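PDB 6BJA: acetyl-CoA acetyltransferase A from Ascaris suum, which binds coenzyme A and probably catalyses the reversible Claisen condensation of acyl-CoA thioesters and the thiolytic cleavage of 3-ketoacyl-CoA. Local coordinates for residues A[123-128]-A[355-360]. Sequence-based numbering, arbitrary orientation.
Sequences ESMSNA and HPLGAS
The carboxylate of Glu-123, on strand 116-124, receives the backbone N-H of Gly-358 near the N-terminal end of helix 357-371. Gly-358 N lies 2.8 Å from OE1 of Glu-123, on the lone pair turned away from OE2, and the bond is bent, with an angle of 132° at the hydrogen. CG stands anti to the backbone N (chi1 -161°) and the chain folds at chi2, which brings the acid alongside Leu-357 and Gly-358. Early amides of a helix lack carbonyl partners within it, so a buried acid suits this place. The same carboxylate also takes the amides of Val-63 and Leu-64, so backbone donors from two parts of the fold share one group. Glycine has no side chain on this side, and OE1 of Glu-123 comes to 3.2 Å from CA of Gly-358.

Apolar contacts flank this bond. CB of Glu-123 rests 3.9 Å from CB of Pro-356, while Met-125 crosses Leu-357 at about a right angle, CE of Met-125 3.7 Å from CG of Leu-357. The flexible thioether bends at chi3 (78°) to reach the leucine branch.

Beyond, Leu-357 CD2 lies over one face of the His-355 ring, offset toward its rim, and His-355 ND1 pairs with Ser-360 OG at 2.7 Å. His-355, a predicted proton acceptor, touches coenzyme A. Glu-123 thus ties the N-terminal thiolase half to the helix beside this histidine; if ionised, as is likely, its charge would interact favourably with the N-terminal end of the helix dipole.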
ATOM      1  N   GLU A 123      23.287  -2.023  -8.820  1.00 15.26           N
ATOM      2  CA  GLU A 123      21.985  -2.547  -8.480  1.00 15.05           C
ATOM      3  C   GLU A 123      21.862  -2.689  -6.986  1.00 14.94           C
ATOM      4  O   GLU A 123      22.745  -3.258  -6.333  1.00 16.81           O
ATOM      5  CB  GLU A 123      21.742  -3.899  -9.159  1.00 15.88           C
ATOM      6  CG  GLU A 123      20.269  -4.279  -9.216  1.00 15.82           C
ATOM      7  CD  GLU A 123      19.526  -3.569 -10.350  1.00 15.93           C
ATOM      8  OE1 GLU A 123      19.981  -3.699 -11.510  1.00 15.77           O
ATOM      9  OE2 GLU A 123      18.484  -2.919 -10.090  1.00 17.68           O
ATOM     10  N   SER A 124      20.778  -2.144  -6.441  1.00 15.52           N
ATOM     11  CA  SER A 124      20.434  -2.349  -5.045  1.00 14.87           C
ATOM     12  C   SER A 124      19.119  -3.097  -5.000  1.00 16.12           C
ATOM     13  O   SER A 124      18.039  -2.493  -4.956  1.00 16.56           O
ATOM     14  CB  SER A 124      20.308  -1.036  -4.297  1.00 16.53           C
ATOM     15  OG  SER A 124      19.990  -1.260  -2.933  1.00 17.27           O
ATOM     16  N   MET A 125      19.201  -4.414  -5.005  1.00 16.31           N
ATOM     17  CA  MET A 125      17.989  -5.193  -5.000  1.00 16.79           C
ATOM     18  C   MET A 125      17.308  -5.106  -3.634  1.00 17.83           C
ATOM     19  O   MET A 125      16.085  -5.237  -3.528  1.00 17.29           O
ATOM     20  CB  MET A 125      18.300  -6.621  -5.426  1.00 16.43           C
ATOM     21  CG  MET A 125      18.903  -6.659  -6.820  1.00 15.15           C
ATOM     22  SD  MET A 125      19.337  -8.278  -7.504  1.00 16.79           S
ATOM     23  CE  MET A 125      17.726  -8.939  -8.017  1.00 16.51           C
ATOM     24  N   SER A 126      18.089  -4.794  -2.599  1.00 16.90           N
ATOM     25  CA  SER A 126      17.543  -4.553  -1.272  1.00 17.33           C
ATOM     26  C   SER A 126      16.508  -3.444  -1.233  1.00 19.97           C
ATOM     27  O   SER A 126      15.654  -3.429  -0.357  1.00 20.42           O
ATOM     28  CB  SER A 126      18.659  -4.187  -0.304  1.00 19.24           C
ATOM     29  OG  SER A 126      19.522  -5.294  -0.077  1.00 19.81           O
ATOM     30  N   ASN A 127      16.635  -2.475  -2.133  1.00 17.42           N
ATOM     31  CA  ASN A 127      15.763  -1.310  -2.109  1.00 17.90           C
ATOM     32  C   ASN A 127      14.714  -1.285  -3.216  1.00 17.96           C
ATOM     33  O   ASN A 127      14.012  -0.282  -3.389  1.00 18.66           O
ATOM     34  CB  ASN A 127      16.619  -0.059  -2.166  1.00 17.78           C
ATOM     35  CG  ASN A 127      17.275   0.206  -0.848  1.00 20.87           C
ATOM     36  OD1 ASN A 127      16.593   0.515   0.126  1.00 25.28           O
ATOM     37  ND2 ASN A 127      18.591   0.054  -0.789  1.00 20.22           N
ATOM     38  N   ALA A 128      14.567  -2.384  -3.944  1.00 16.49           N
ATOM     39  CA  ALA A 128      13.488  -2.499  -4.922  1.00 18.57           C
ATOM     40  C   ALA A 128      12.149  -2.500  -4.188  1.00 17.98           C
ATOM     41  O   ALA A 128      11.958  -3.264  -3.235  1.00 20.14           O
ATOM     42  CB  ALA A 128      13.664  -3.761  -5.721  1.00 18.39           C
ATOM     43  N   HIS A 355      24.480 -11.876  -7.485  1.00 18.14           N
ATOM     44  CA  HIS A 355      24.104 -11.418  -8.815  1.00 16.61           C
ATOM     45  C   HIS A 355      23.264 -10.141  -8.743  1.00 17.71           C
ATOM     46  O   HIS A 355      22.051 -10.200  -8.929  1.00 18.21           O
ATOM     47  CB  HIS A 355      23.339 -12.537  -9.535  1.00 19.50           C
ATOM     48  CG  HIS A 355      22.972 -12.248 -10.956  1.00 21.58           C
ATOM     49  ND1 HIS A 355      23.494 -11.206 -11.693  1.00 22.85           N
ATOM     50  CD2 HIS A 355      22.075 -12.866 -11.758  1.00 22.89           C
ATOM     51  CE1 HIS A 355      22.963 -11.225 -12.907  1.00 22.20           C
ATOM     52  NE2 HIS A 355      22.104 -12.223 -12.968  1.00 23.83           N
ATOM     53  N   PRO A 356      23.914  -8.993  -8.466  1.00 16.24           N
ATOM     54  CA  PRO A 356      23.207  -7.715  -8.552  1.00 15.62           C
ATOM     55  C   PRO A 356      22.951  -7.415 -10.025  1.00 18.29           C
ATOM     56  O   PRO A 356      23.886  -7.031 -10.722  1.00 18.44           O
ATOM     57  CB  PRO A 356      24.172  -6.720  -7.913  1.00 17.32           C
ATOM     58  CG  PRO A 356      25.382  -7.486  -7.568  1.00 17.74           C
ATOM     59  CD  PRO A 356      25.350  -8.785  -8.253  1.00 18.99           C
ATOM     60  N   LEU A 357      21.710  -7.582 -10.472  1.00 17.41           N
ATOM     61  CA  LEU A 357      21.418  -7.690 -11.902  1.00 15.31           C
ATOM     62  C   LEU A 357      22.138  -6.676 -12.771  1.00 17.07           C
ATOM     63  O   LEU A 357      22.894  -7.049 -13.651  1.00 18.38           O
ATOM     64  CB  LEU A 357      19.909  -7.562 -12.161  1.00 17.63           C
ATOM     65  CG  LEU A 357      19.014  -8.597 -11.478  1.00 17.89           C
ATOM     66  CD1 LEU A 357      17.591  -8.371 -11.931  1.00 17.91           C
ATOM     67  CD2 LEU A 357      19.433 -10.030 -11.777  1.00 20.13           C
ATOM     68  N   GLY A 358      21.903  -5.386 -12.534  1.00 16.91           N
ATOM     69  CA  GLY A 358      22.460  -4.355 -13.387  1.00 16.42           C
ATOM     70  C   GLY A 358      23.977  -4.252 -13.338  1.00 16.20           C
ATOM     71  O   GLY A 358      24.595  -3.742 -14.268  1.00 16.63           O
ATOM     72  N   ALA A 359      24.577  -4.769 -12.272  1.00 16.13           N
ATOM     73  CA  ALA A 359      26.011  -4.675 -12.095  1.00 15.05           C
ATOM     74  C   ALA A 359      26.784  -5.855 -12.683  1.00 15.09           C
ATOM     75  O   ALA A 359      27.989  -5.735 -12.917  1.00 15.06           O
ATOM     76  CB  ALA A 359      26.340  -4.574 -10.621  1.00 16.72           C
ATOM     77  N   SER A 360      26.130  -6.996 -12.874  1.00 15.09           N
ATOM     78  CA  SER A 360      26.900  -8.212 -13.135  1.00 14.00           C
ATOM     79  C   SER A 360      27.678  -8.216 -14.453  1.00 14.03           C
ATOM     80  O   SER A 360      28.767  -8.785 -14.523  1.00 15.49           O
ATOM     81  CB  SER A 360      25.983  -9.432 -13.072  1.00 18.44           C
ATOM     82  OG  SER A 360      25.760  -9.767 -11.717  1.00 18.67           O
TER